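Protein SCO1 homolog 1, mitochondrial (PDB 6N5U) binds copper(I) and is thought to insert copper into cytochrome c oxidase in plant mitochondria, with an essential role in embryo development. Local coordinates at residues T33-G38 and R111-Y116; L50-A55 and D155-G160; V66-V71 and K163-Y168; M135-P140 and K146-N151. All blocks are in the same frame, centred on the assembly; numbering follows the deposited sequence.

Interaction 1 (T33-G38 and R111-Y116); sequences TILYFG and RSYRVY
Next to Tyr113, which packs on Phe37 and Leu35, the backbone O of Arg111 is gripped twice from within its own turn: Arg114 N and Arg114 NH1 each lie 3.0 Å from Arg111 O and reach it from opposite faces of its carbonyl plane. Arg114 has positive phi and closes a Schellman motif at the end of helix 103-112; Tyr113 and Val115, on either side of Arg114 in the chain, both point toward strand 32-38. Val115 sets one methyl squarely on Phe37. Its CG2 sits 3.8 Å from the centroid of the Phe37 ring, over the centre of one face, a CH-pi contact. With CG1 anti to the backbone N of Val115 (chi1 172°), CG2 is the branch left to face the ring. Tyr113 meets the far end of the same ring, Phe37 CZ lying 3.7 Å from Tyr113 CB. The two rings are oblique, their planes at 44° and their centroids 5.7 Å apart, and the side chains run roughly at right angles. Further along, Leu35 CD1 comes against Tyr113 CE2 at 3.4 Å, again crossing. Tyr136, from the neighbouring strand, packs on both Phe37 and Val115, and its hydroxyl makes a probable hydrogen bond with Tyr113 O. The side chain of Val115 is about 5 Å from that of the copper ligand His131. Between the two segments, then, the turn after helix 103-112 meets strand 32-38 by apolar and aromatic packing, without a hydrogen bond, near the metal site.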
loop_
_atom_site.group_PDB
_atom_site.type_symbol
_atom_site.label_atom_id
_atom_site.label_comp_id
_atom_site.label_asym_id
_atom_site.label_seq_id
_atom_site.Cartn_x
_atom_site.Cartn_y
_atom_site.Cartn_z
ATOM N N THR A 33 -4.797 -2.922 8.707
ATOM C CA THR A 33 -4.422 -2.610 7.332
ATOM C C THR A 33 -2.961 -2.195 7.195
ATOM O O THR A 33 -2.439 -1.487 8.064
ATOM C CB THR A 33 -5.393 -1.524 6.830
ATOM O OG1 THR A 33 -6.729 -2.029 6.885
ATOM C CG2 THR A 33 -5.091 -1.039 5.430
ATOM N N ILE A 34 -2.309 -2.611 6.089
ATOM C CA ILE A 34 -0.936 -2.197 5.775
ATOM C C ILE A 34 -0.980 -1.483 4.438
ATOM O O ILE A 34 -1.351 -2.106 3.454
ATOM C CB ILE A 34 0.145 -3.327 5.818
ATOM C CG1 ILE A 34 0.200 -4.015 7.205
ATOM C CG2 ILE A 34 1.525 -2.757 5.440
ATOM C CD1 ILE A 34 0.972 -5.342 7.266
ATOM N N LEU A 35 -0.626 -0.177 4.396
ATOM C CA LEU A 35 -0.667 0.625 3.157
ATOM C C LEU A 35 0.726 0.751 2.548
ATOM O O LEU A 35 1.658 1.113 3.259
ATOM C CB LEU A 35 -1.239 2.039 3.384
ATOM C CG LEU A 35 -2.498 2.239 4.217
ATOM C CD1 LEU A 35 -2.575 3.673 4.690
ATOM C CD2 LEU A 35 -3.749 1.974 3.420
ATOM N N TYR A 36 0.872 0.433 1.256
ATOM C CA TYR A 36 2.135 0.514 0.525
ATOM C C TYR A 36 1.897 1.422 -0.663
ATOM O O TYR A 36 0.951 1.213 -1.433
ATOM C CB TYR A 36 2.681 -0.887 0.078
ATOM C CG TYR A 36 3.918 -0.804 -0.800
ATOM C CD1 TYR A 36 5.170 -0.540 -0.249
ATOM C CD2 TYR A 36 3.824 -0.898 -2.187
ATOM C CE1 TYR A 36 6.295 -0.349 -1.058
ATOM C CE2 TYR A 36 4.941 -0.711 -3.007
ATOM C CZ TYR A 36 6.179 -0.450 -2.437
ATOM O OH TYR A 36 7.294 -0.276 -3.227
ATOM N N PHE A 37 2.734 2.441 -0.805
ATOM C CA PHE A 37 2.604 3.380 -1.924
ATOM C C PHE A 37 3.591 2.929 -2.996
ATOM O O PHE A 37 4.770 2.687 -2.688
ATOM C CB PHE A 37 2.873 4.825 -1.452
ATOM C CG PHE A 37 1.784 5.444 -0.588
ATOM C CD1 PHE A 37 1.627 5.069 0.744
ATOM C CD2 PHE A 37 0.936 6.426 -1.104
ATOM C CE1 PHE A 37 0.614 5.616 1.530
ATOM C CE2 PHE A 37 -0.075 6.983 -0.310
ATOM C CZ PHE A 37 -0.234 6.561 0.999
ATOM N N GLY A 38 3.086 2.748 -4.208
ATOM C CA GLY A 38 3.893 2.284 -5.328
ATOM C C GLY A 38 3.349 2.679 -6.679
ATOM O O GLY A 38 2.485 3.548 -6.756
ATOM N N ARG A 111 0.263 13.560 0.425
ATOM C CA ARG A 111 0.499 14.651 1.370
ATOM C C ARG A 111 0.130 14.203 2.789
ATOM O O ARG A 111 0.956 14.339 3.681
ATOM C CB ARG A 111 -0.343 15.874 1.004
ATOM C CG ARG A 111 0.307 17.196 1.357
ATOM C CD ARG A 111 -0.690 18.329 1.545
ATOM N NE ARG A 111 -1.717 18.405 0.506
ATOM C CZ ARG A 111 -1.557 18.982 -0.683
ATOM N NH1 ARG A 111 -0.393 19.529 -1.011
ATOM N NH2 ARG A 111 -2.556 19.005 -1.557
ATOM N N SER A 112 -1.090 13.634 2.973
ATOM C CA SER A 112 -1.632 13.157 4.243
ATOM C C SER A 112 -0.719 12.142 4.926
ATOM O O SER A 112 -0.497 12.223 6.136
ATOM C CB SER A 112 -3.026 12.572 4.041
ATOM O OG SER A 112 -3.984 13.606 3.880
ATOM N N TYR A 113 -0.160 11.228 4.141
ATOM C CA TYR A 113 0.733 10.171 4.609
ATOM C C TYR A 113 2.209 10.598 4.572
ATOM O O TYR A 113 3.066 9.823 4.938
ATOM C CB TYR A 113 0.456 8.846 3.837
ATOM C CG TYR A 113 -0.853 8.233 4.296
ATOM C CD1 TYR A 113 -2.066 8.653 3.759
ATOM C CD2 TYR A 113 -0.890 7.345 5.370
ATOM C CE1 TYR A 113 -3.280 8.177 4.251
ATOM C CE2 TYR A 113 -2.099 6.860 5.871
ATOM C CZ TYR A 113 -3.294 7.273 5.303
ATOM O OH TYR A 113 -4.492 6.810 5.800
ATOM N N ARG A 114 2.497 11.845 4.192
ATOM C CA ARG A 114 3.870 12.368 4.132
ATOM C C ARG A 114 4.741 11.542 3.169
ATOM O O ARG A 114 5.860 11.139 3.491
ATOM C CB ARG A 114 4.508 12.522 5.539
ATOM C CG ARG A 114 3.606 13.089 6.663
ATOM C CD ARG A 114 2.956 14.388 6.265
ATOM N NE ARG A 114 2.315 15.062 7.382
ATOM C CZ ARG A 114 1.360 15.970 7.237
ATOM N NH1 ARG A 114 0.895 16.267 6.030
ATOM N NH2 ARG A 114 0.852 16.581 8.301
ATOM N N VAL A 115 4.196 11.272 1.989
ATOM C CA VAL A 115 4.857 10.491 0.952
ATOM C C VAL A 115 5.416 11.418 -0.143
ATOM O O VAL A 115 4.709 12.297 -0.648
ATOM C CB VAL A 115 3.912 9.389 0.378
ATOM C CG1 VAL A 115 4.522 8.694 -0.839
ATOM C CG2 VAL A 115 3.553 8.363 1.450
ATOM N N TYR A 116 6.693 11.215 -0.491
ATOM C CA TYR A 116 7.351 11.916 -1.580
ATOM C C TYR A 116 7.124 11.078 -2.856
ATOM O O TYR A 116 7.250 9.853 -2.819
ATOM C CB TYR A 116 8.865 12.046 -1.284
ATOM C CG TYR A 116 9.728 12.174 -2.524
ATOM C CD1 TYR A 116 9.752 13.352 -3.262
ATOM C CD2 TYR A 116 10.508 11.108 -2.970
ATOM C CE1 TYR A 116 10.504 13.459 -4.427
ATOM C CE2 TYR A 116 11.294 11.218 -4.115
ATOM C CZ TYR A 116 11.286 12.396 -4.843
ATOM O OH TYR A 116 12.052 12.520 -5.976
#

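Interaction 2 (L50-A55 and D155-G160); sequences LIKLAA and DSLTDG
Leu157, which meets Lys52 and Leu53 through CD2, lays its other methyl, CD1, against the ring of Tyr148; between the two helices the contact is aliphatic. Here the work falls to Leu157 CD2. It touches the aliphatic stem of Lys52, with Lys52 CD at 4.1 Å, and lies 4.2 Å from Leu53 CD1. Leu157 holds its CG anti to the backbone N (chi1 -175°), which sends the branch out to the other helix, where it crosses the lysine chain at about a right angle. The Lys52 chain bends at chi2 and chi3, offering its middle carbons to the leucine while NZ turns to a salt bridge with Glu49 OE1 on its own helix. Leu53 points its CB away from Leu157, yet the end of its side chain swings back into the contact. The backbones stay well apart, with 8.0 Å between Leu53 CA and Leu157 CA. Thr158, one residue on, lies against Ala56 and Lys59 further down helix 45-64, and its OG1 bonds to Val154 O. Helix 45-64 carries the copper ligand Cys46 in its first turn, while helix 154-167 is the last of the chain. Their pairing on the same side of the central sheet is the arrangement of the cysteine-bearing helix and the C-terminal helix in the thioredoxin fold.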
loop_
_atom_site.group_PDB
_atom_site.type_symbol
_atom_site.label_atom_id
_atom_site.label_comp_id
_atom_site.label_asym_id
_atom_site.label_seq_id
_atom_site.Cartn_x
_atom_site.Cartn_y
_atom_site.Cartn_z
ATOM N N LEU A 50 5.974 -5.773 -2.355
ATOM C CA LEU A 50 4.663 -6.398 -2.346
ATOM C C LEU A 50 4.766 -7.883 -2.140
ATOM O O LEU A 50 3.951 -8.436 -1.403
ATOM C CB LEU A 50 3.851 -6.070 -3.597
ATOM C CG LEU A 50 3.282 -4.650 -3.685
ATOM C CD1 LEU A 50 2.794 -4.382 -5.086
ATOM C CD2 LEU A 50 2.169 -4.404 -2.622
ATOM N N ILE A 51 5.771 -8.540 -2.750
ATOM C CA ILE A 51 5.963 -9.988 -2.544
ATOM C C ILE A 51 6.192 -10.204 -1.027
ATOM O O ILE A 51 5.510 -11.052 -0.434
ATOM C CB ILE A 51 7.080 -10.624 -3.442
ATOM C CG1 ILE A 51 6.658 -10.705 -4.916
ATOM C CG2 ILE A 51 7.463 -12.020 -2.931
ATOM C CD1 ILE A 51 7.835 -10.775 -5.921
ATOM N N LYS A 52 7.096 -9.380 -0.410
ATOM C CA LYS A 52 7.407 -9.343 1.031
ATOM C C LYS A 52 6.112 -9.165 1.827
ATOM O O LYS A 52 5.836 -9.962 2.708
ATOM C CB LYS A 52 8.352 -8.162 1.349
ATOM C CG LYS A 52 8.927 -8.162 2.776
ATOM C CD LYS A 52 9.171 -6.767 3.366
ATOM C CE LYS A 52 10.136 -5.897 2.592
ATOM N NZ LYS A 52 10.323 -4.585 3.265
ATOM N N LEU A 53 5.296 -8.152 1.465
ATOM C CA LEU A 53 4.015 -7.861 2.102
ATOM C C LEU A 53 3.009 -9.018 2.014
ATOM O O LEU A 53 2.409 -9.356 3.026
ATOM C CB LEU A 53 3.421 -6.551 1.554
ATOM C CG LEU A 53 2.104 -6.077 2.167
ATOM C CD1 LEU A 53 2.205 -5.959 3.702
ATOM C CD2 LEU A 53 1.644 -4.764 1.509
ATOM N N ALA A 54 2.843 -9.640 0.833
ATOM C CA ALA A 54 1.916 -10.736 0.630
ATOM C C ALA A 54 2.309 -11.924 1.492
ATOM O O ALA A 54 1.449 -12.478 2.181
ATOM C CB ALA A 54 1.901 -11.121 -0.828
ATOM N N ALA A 55 3.614 -12.267 1.528
ATOM C CA ALA A 55 4.107 -13.380 2.341
ATOM C C ALA A 55 4.002 -13.046 3.818
ATOM O O ALA A 55 3.755 -13.952 4.620
ATOM C CB ALA A 55 5.537 -13.723 1.967
ATOM N N ASP A 155 10.323 -11.787 7.871
ATOM C CA ASP A 155 10.351 -12.103 9.289
ATOM C C ASP A 155 10.272 -10.862 10.177
ATOM O O ASP A 155 9.498 -10.863 11.123
ATOM C CB ASP A 155 11.559 -12.985 9.640
ATOM C CG ASP A 155 11.514 -14.389 9.083
ATOM O OD1 ASP A 155 10.442 -14.798 8.590
ATOM O OD2 ASP A 155 12.548 -15.093 9.168
ATOM N N SER A 156 11.024 -9.800 9.859
ATOM C CA SER A 156 10.995 -8.591 10.690
ATOM C C SER A 156 9.702 -7.767 10.543
ATOM O O SER A 156 9.364 -6.993 11.446
ATOM C CB SER A 156 12.233 -7.731 10.468
ATOM O OG SER A 156 12.600 -7.663 9.103
ATOM N N LEU A 157 8.972 -7.954 9.424
ATOM C CA LEU A 157 7.686 -7.301 9.179
ATOM C C LEU A 157 6.617 -8.052 9.969
ATOM O O LEU A 157 5.894 -7.436 10.756
ATOM C CB LEU A 157 7.336 -7.247 7.667
ATOM C CG LEU A 157 6.040 -6.478 7.252
ATOM C CD1 LEU A 157 5.994 -5.084 7.866
ATOM C CD2 LEU A 157 5.910 -6.373 5.741
ATOM N N THR A 158 6.568 -9.394 9.795
ATOM C CA THR A 158 5.632 -10.291 10.473
ATOM C C THR A 158 5.734 -10.097 11.983
ATOM O O THR A 158 4.762 -9.644 12.588
ATOM C CB THR A 158 5.864 -11.735 10.024
ATOM O OG1 THR A 158 5.708 -11.805 8.601
ATOM C CG2 THR A 158 4.934 -12.723 10.711
ATOM N N ASP A 159 6.930 -10.346 12.571
ATOM C CA ASP A 159 7.213 -10.213 14.007
ATOM C C ASP A 159 6.757 -8.885 14.575
ATOM O O ASP A 159 6.115 -8.861 15.626
ATOM C CB ASP A 159 8.708 -10.413 14.308
ATOM C CG ASP A 159 9.274 -11.782 14.004
ATOM O OD1 ASP A 159 8.472 -12.748 13.860
ATOM O OD2 ASP A 159 10.514 -11.896 13.902
ATOM N N GLY A 160 7.101 -7.809 13.869
ATOM C CA GLY A 160 6.726 -6.452 14.214
ATOM C C GLY A 160 5.228 -6.229 14.201
ATOM O O GLY A 160 4.667 -5.810 15.210
#

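Interaction 3 (V66-V71 and K163-Y168); sequences VDVVPV and KEIRQY
Torsions at Ile165 aim two separate branches at Val66 and Val68: CG1 is anti to the carbonyl carbon (chi1 -63°) and the chain then runs on extended to CD1, while CG2 takes the place anti to the backbone N. The shorter branch, Ile165 CG2, lies 3.8 Å from Val66 CG2. The longer one ends in Ile165 CD1, which touches Val68 CG2 at 3.9 Å and Val66 CG1 at the same 3.9 Å. Both methyls of Val66 are thus engaged, and the valine and isoleucine reach toward each other tip to tip, whereas Val68 meets the isoleucine obliquely with one methyl. Between the two valines, Asp67 turns its CB away from the helix, and its OD2 forms a salt bridge with Lys61 NZ. At the exposed side of the contact Arg166 brings its end nearer, Arg166 NH1 coming within 4.4 Å of Val66 CG2, which lies oblique to the guanidinium; this is a loose contact with no polar bond to the other segment. Trp32, on the neighbouring strand, also packs against Ile165 and makes an edge-to-face pair with the ring of Tyr168, the last modelled residue. Val68 also touches Ile57 and Ile60 of helix 45-64, consistent with Ile165 extending the apolar layer between strand and helix. All the close contacts across the segments are between methyl groups, away from the copper site. Here the last turn of helix 154-167 packs on Val66 and Val68, where the chain enters the middle strand of the sheet, part of the alpha/beta packing of the thioredoxin fold.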
loop_
_atom_site.group_PDB
_atom_site.type_symbol
_atom_site.label_atom_id
_atom_site.label_comp_id
_atom_site.label_asym_id
_atom_site.label_seq_id
_atom_site.Cartn_x
_atom_site.Cartn_y
_atom_site.Cartn_z
ATOM N N VAL A 66 -4.748 -13.174 13.041
ATOM C CA VAL A 66 -5.291 -11.883 12.577
ATOM C C VAL A 66 -5.186 -11.703 11.056
ATOM O O VAL A 66 -4.098 -11.825 10.485
ATOM C CB VAL A 66 -4.666 -10.664 13.340
ATOM C CG1 VAL A 66 -5.184 -9.325 12.810
ATOM C CG2 VAL A 66 -4.889 -10.767 14.850
ATOM N N ASP A 67 -6.314 -11.357 10.415
ATOM C CA ASP A 67 -6.351 -11.036 8.989
ATOM C C ASP A 67 -5.944 -9.564 8.829
ATOM O O ASP A 67 -6.606 -8.658 9.355
ATOM C CB ASP A 67 -7.747 -11.293 8.390
ATOM C CG ASP A 67 -8.030 -12.757 8.142
ATOM O OD1 ASP A 67 -7.396 -13.335 7.230
ATOM O OD2 ASP A 67 -8.885 -13.329 8.862
ATOM N N VAL A 68 -4.803 -9.341 8.177
ATOM C CA VAL A 68 -4.298 -7.999 7.917
ATOM C C VAL A 68 -4.501 -7.744 6.429
ATOM O O VAL A 68 -4.187 -8.618 5.614
ATOM C CB VAL A 68 -2.842 -7.783 8.393
ATOM C CG1 VAL A 68 -2.400 -6.352 8.142
ATOM C CG2 VAL A 68 -2.701 -8.115 9.874
ATOM N N VAL A 69 -5.089 -6.579 6.074
ATOM C CA VAL A 69 -5.394 -6.253 4.686
ATOM C C VAL A 69 -4.275 -5.457 4.045
ATOM O O VAL A 69 -4.032 -4.327 4.460
ATOM C CB VAL A 69 -6.782 -5.581 4.473
ATOM C CG1 VAL A 69 -7.105 -5.445 2.986
ATOM C CG2 VAL A 69 -7.892 -6.337 5.201
ATOM N N PRO A 70 -3.615 -6.007 2.996
ATOM C CA PRO A 70 -2.593 -5.218 2.301
ATOM C C PRO A 70 -3.292 -4.251 1.345
ATOM O O PRO A 70 -4.316 -4.609 0.732
ATOM C CB PRO A 70 -1.761 -6.283 1.572
ATOM C CG PRO A 70 -2.702 -7.439 1.346
ATOM C CD PRO A 70 -3.804 -7.341 2.364
ATOM N N VAL A 71 -2.779 -3.005 1.277
ATOM C CA VAL A 71 -3.315 -1.968 0.409
ATOM C C VAL A 71 -2.217 -1.318 -0.462
ATOM O O VAL A 71 -1.302 -0.672 0.062
ATOM C CB VAL A 71 -4.150 -0.919 1.197
ATOM C CG1 VAL A 71 -4.576 0.260 0.303
ATOM C CG2 VAL A 71 -5.362 -1.562 1.871
ATOM N N LYS A 163 3.593 -8.116 17.005
ATOM C CA LYS A 163 3.889 -7.473 18.296
ATOM C C LYS A 163 2.960 -6.289 18.552
ATOM O O LYS A 163 2.397 -6.169 19.642
ATOM C CB LYS A 163 5.369 -7.031 18.376
ATOM C CG LYS A 163 5.759 -6.417 19.731
ATOM C CD LYS A 163 7.241 -6.134 19.822
ATOM C CE LYS A 163 7.636 -5.872 21.252
ATOM N NZ LYS A 163 9.116 -5.886 21.435
ATOM N N GLU A 164 2.789 -5.432 17.543
ATOM C CA GLU A 164 1.928 -4.263 17.598
ATOM C C GLU A 164 0.472 -4.642 17.877
ATOM O O GLU A 164 -0.101 -4.129 18.837
ATOM C CB GLU A 164 2.060 -3.421 16.310
ATOM C CG GLU A 164 3.384 -2.681 16.151
ATOM C CD GLU A 164 3.770 -1.766 17.297
ATOM O OE1 GLU A 164 2.866 -1.160 17.916
ATOM O OE2 GLU A 164 4.983 -1.665 17.586
ATOM N N ILE A 165 -0.094 -5.587 17.094
ATOM C CA ILE A 165 -1.488 -6.052 17.211
ATOM C C ILE A 165 -1.832 -6.480 18.641
ATOM O O ILE A 165 -2.852 -6.036 19.181
ATOM C CB ILE A 165 -1.854 -7.149 16.157
ATOM C CG1 ILE A 165 -1.763 -6.593 14.729
ATOM C CG2 ILE A 165 -3.259 -7.718 16.420
ATOM C CD1 ILE A 165 -1.745 -7.613 13.624
ATOM N N ARG A 166 -0.960 -7.308 19.249
ATOM C CA ARG A 166 -1.141 -7.850 20.598
ATOM C C ARG A 166 -1.107 -6.773 21.680
ATOM O O ARG A 166 -1.885 -6.850 22.631
ATOM C CB ARG A 166 -0.141 -8.986 20.886
ATOM C CG ARG A 166 -0.126 -10.171 19.889
ATOM C CD ARG A 166 -1.497 -10.746 19.559
ATOM N NE ARG A 166 -1.454 -12.173 19.243
ATOM C CZ ARG A 166 -2.520 -12.894 18.900
ATOM N NH1 ARG A 166 -3.720 -12.325 18.821
ATOM N NH2 ARG A 166 -2.397 -14.190 18.636
ATOM N N GLN A 167 -0.238 -5.752 21.506
ATOM C CA GLN A 167 -0.077 -4.604 22.408
ATOM C C GLN A 167 -1.137 -3.506 22.209
ATOM O O GLN A 167 -1.212 -2.590 23.031
ATOM C CB GLN A 167 1.316 -3.982 22.217
ATOM C CG GLN A 167 2.456 -4.818 22.779
ATOM C CD GLN A 167 3.799 -4.134 22.639
ATOM O OE1 GLN A 167 4.036 -3.288 21.755
ATOM N NE2 GLN A 167 4.718 -4.496 23.525
ATOM N N TYR A 168 -1.917 -3.571 21.111
ATOM C CA TYR A 168 -2.934 -2.573 20.783
ATOM C C TYR A 168 -4.273 -2.955 21.383
ATOM O O TYR A 168 -4.598 -2.501 22.474
ATOM C CB TYR A 168 -3.050 -2.395 19.254
ATOM C CG TYR A 168 -3.635 -1.061 18.833
ATOM C CD1 TYR A 168 -2.825 0.057 18.659
ATOM C CD2 TYR A 168 -5.002 -0.919 18.600
ATOM C CE1 TYR A 168 -3.359 1.292 18.295
ATOM C CE2 TYR A 168 -5.548 0.311 18.227
ATOM C CZ TYR A 168 -4.722 1.417 18.075
ATOM O OH TYR A 168 -5.231 2.649 17.712
#

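Interaction 4 (M135-P140 and K146-N151); sequences MYLMSP and KFYGKN
Met135 and Tyr148 face the same side of the hairpin with their side chains crossing at about a right angle. Met135 is bent at its last torsion (chi3 -60°), which curls the terminal methyl back across, so that Met135 CE rests 3.7 Å from Tyr148 CB. The Tyr148 ring, in turn, receives Leu137 at its edge: Leu137 CB lies near the ring plane, 4.0 Å from Tyr148 CE2. On the other face of the sheet Tyr136 and Phe147 cross obliquely, touching where Tyr136 CE1 approaches Phe147 CD1 at 4.1 Å. In the register Tyr136 is paired with Phe147 (non-hydrogen-bonded) and Leu137 with Lys146 (hydrogen-bonded), while Leu137 and Tyr148 meet diagonally. The straightest link is Leu137 N to Lys146 O, 2.8 Å long with an angle of 172° at the hydrogen; the return bond from Lys146 N is weak. Tyr148 N bonds to Met135 O at 3.0 Å, the return bond from Met135 N to Tyr148 O being weak, and Phe147 CA adds a CA-H...O contact of 3.4 Å to that same Met135 O. Outside the pair, Leu137 packs on Val161 and Glu164 of helix 154-167, and the ring of Tyr148 makes an edge-to-face pair with that of His152. The strand axes run at 155°, antiparallel with a twist. Strands 135-138 and 144-148 form a beta hairpin at one edge of the mixed sheet, followed directly by the C-terminal helix, the beta-beta-alpha ending of the thioredoxin fold.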
loop_
_atom_site.group_PDB
_atom_site.type_symbol
_atom_site.label_atom_id
_atom_site.label_comp_id
_atom_site.label_asym_id
_atom_site.label_seq_id
_atom_site.Cartn_x
_atom_site.Cartn_y
_atom_site.Cartn_z
ATOM N N MET A 135 5.711 1.475 4.271
ATOM C CA MET A 135 4.572 0.653 4.669
ATOM C C MET A 135 4.036 1.238 5.964
ATOM O O MET A 135 4.812 1.612 6.863
ATOM C CB MET A 135 4.908 -0.842 4.824
ATOM C CG MET A 135 5.185 -1.517 3.519
ATOM S SD MET A 135 5.748 -3.212 3.596
ATOM C CE MET A 135 7.327 -3.013 4.601
ATOM N N TYR A 136 2.709 1.329 6.051
ATOM C CA TYR A 136 2.034 1.936 7.191
ATOM C C TYR A 136 1.045 0.982 7.796
ATOM O O TYR A 136 0.071 0.610 7.136
ATOM C CB TYR A 136 1.285 3.211 6.750
ATOM C CG TYR A 136 2.150 4.347 6.272
ATOM C CD1 TYR A 136 2.927 5.078 7.165
ATOM C CD2 TYR A 136 2.140 4.744 4.938
ATOM C CE1 TYR A 136 3.688 6.165 6.743
ATOM C CE2 TYR A 136 2.887 5.843 4.505
ATOM C CZ TYR A 136 3.658 6.553 5.414
ATOM O OH TYR A 136 4.491 7.567 5.011
ATOM N N LEU A 137 1.272 0.584 9.044
ATOM C CA LEU A 137 0.341 -0.324 9.681
ATOM C C LEU A 137 -0.710 0.535 10.376
ATOM O O LEU A 137 -0.419 1.199 11.374
ATOM C CB LEU A 137 1.069 -1.311 10.630
ATOM C CG LEU A 137 0.240 -2.048 11.696
ATOM C CD1 LEU A 137 -0.475 -3.262 11.115
ATOM C CD2 LEU A 137 1.098 -2.430 12.860
ATOM N N MET A 138 -1.903 0.586 9.772
ATOM C CA MET A 138 -3.095 1.276 10.266
ATOM C C MET A 138 -3.872 0.234 11.061
ATOM O O MET A 138 -3.813 -0.954 10.728
ATOM C CB MET A 138 -3.982 1.757 9.096
ATOM C CG MET A 138 -3.313 2.730 8.151
ATOM S SD MET A 138 -2.794 4.270 8.950
ATOM C CE MET A 138 -1.135 4.137 8.702
ATOM N N SER A 139 -4.598 0.671 12.097
ATOM C CA SER A 139 -5.395 -0.210 12.951
ATOM C C SER A 139 -6.869 -0.394 12.446
ATOM O O SER A 139 -7.215 0.197 11.410
ATOM C CB SER A 139 -5.334 0.274 14.398
ATOM O OG SER A 139 -5.621 1.656 14.524
ATOM N N PRO A 140 -7.750 -1.195 13.125
ATOM C CA PRO A 140 -9.134 -1.354 12.633
ATOM C C PRO A 140 -10.007 -0.093 12.685
ATOM O O PRO A 140 -11.122 -0.107 12.158
ATOM C CB PRO A 140 -9.695 -2.483 13.508
ATOM C CG PRO A 140 -8.494 -3.152 14.099
ATOM C CD PRO A 140 -7.540 -2.032 14.324
ATOM N N LYS A 146 2.370 1.787 13.235
ATOM C CA LYS A 146 3.807 1.667 12.980
ATOM C C LYS A 146 4.189 1.780 11.500
ATOM O O LYS A 146 3.436 1.375 10.615
ATOM C CB LYS A 146 4.358 0.366 13.585
ATOM C CG LYS A 146 5.851 0.405 13.925
ATOM C CD LYS A 146 6.083 0.543 15.403
ATOM C CE LYS A 146 7.538 0.728 15.696
ATOM N NZ LYS A 146 7.747 1.055 17.116
ATOM N N PHE A 147 5.380 2.332 11.258
ATOM C CA PHE A 147 6.002 2.479 9.956
ATOM C C PHE A 147 7.027 1.336 9.751
ATOM O O PHE A 147 7.678 0.903 10.712
ATOM C CB PHE A 147 6.670 3.868 9.835
ATOM C CG PHE A 147 7.648 3.952 8.687
ATOM C CD1 PHE A 147 7.196 4.056 7.371
ATOM C CD2 PHE A 147 9.018 3.820 8.904
ATOM C CE1 PHE A 147 8.099 4.041 6.300
ATOM C CE2 PHE A 147 9.922 3.811 7.827
ATOM C CZ PHE A 147 9.457 3.935 6.533
ATOM N N TYR A 148 7.173 0.862 8.489
ATOM C CA TYR A 148 8.119 -0.192 8.094
ATOM C C TYR A 148 8.827 0.174 6.769
ATOM O O TYR A 148 8.186 0.258 5.706
ATOM C CB TYR A 148 7.415 -1.560 7.989
ATOM C CG TYR A 148 6.829 -2.045 9.297
ATOM C CD1 TYR A 148 7.603 -2.758 10.209
ATOM C CD2 TYR A 148 5.492 -1.820 9.608
ATOM C CE1 TYR A 148 7.074 -3.186 11.422
ATOM C CE2 TYR A 148 4.949 -2.254 10.815
ATOM C CZ TYR A 148 5.745 -2.933 11.719
ATOM O OH TYR A 148 5.214 -3.345 12.914
ATOM N N GLY A 149 10.142 0.372 6.857
ATOM C CA GLY A 149 10.984 0.720 5.717
ATOM C C GLY A 149 11.426 -0.439 4.832
ATOM O O GLY A 149 10.994 -1.585 5.012
ATOM N N LYS A 150 12.301 -0.127 3.848
ATOM C CA LYS A 150 12.876 -1.053 2.859
ATOM C C LYS A 150 13.719 -2.163 3.499
ATOM O O LYS A 150 13.739 -3.283 2.992
ATOM C CB LYS A 150 13.721 -0.254 1.824
ATOM C CG LYS A 150 14.481 -1.081 0.762
ATOM C CD LYS A 150 13.570 -1.759 -0.299
ATOM C CE LYS A 150 14.228 -2.919 -1.041
ATOM N NZ LYS A 150 13.287 -3.651 -1.953
ATOM N N ASN A 151 14.405 -1.853 4.600
ATOM C CA ASN A 151 15.327 -2.753 5.298
ATOM C C ASN A 151 14.698 -4.028 5.949
ATOM O O ASN A 151 15.424 -5.010 6.183
ATOM C CB ASN A 151 16.136 -1.972 6.324
ATOM C CG ASN A 151 17.137 -1.032 5.694
ATOM O OD1 ASN A 151 17.248 -0.901 4.461
ATOM N ND2 ASN A 151 17.900 -0.357 6.537
#

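In the fold
From the N terminus, strand 32-38, helix 45-64 and strand 68-74 supply the first partners of interactions 1, 2 and 3. Interaction 1 closes first, when the turn after helix 103-112 returns to strand 32-38. It crosses interactions 2 and 3, whose first segments lie inside its loop and whose second segments come later. Interaction 4 then closes a short hairpin, in series after interaction 1 and within the longer loops of both 2 and 3. Helix 154-167 completes those two, first against helix 45-64 and then against strand 68-74, so they cross each other too. Together the four join both faces of the central sheet, its hairpin edge and the C-terminal helix into one thioredoxin-like domain.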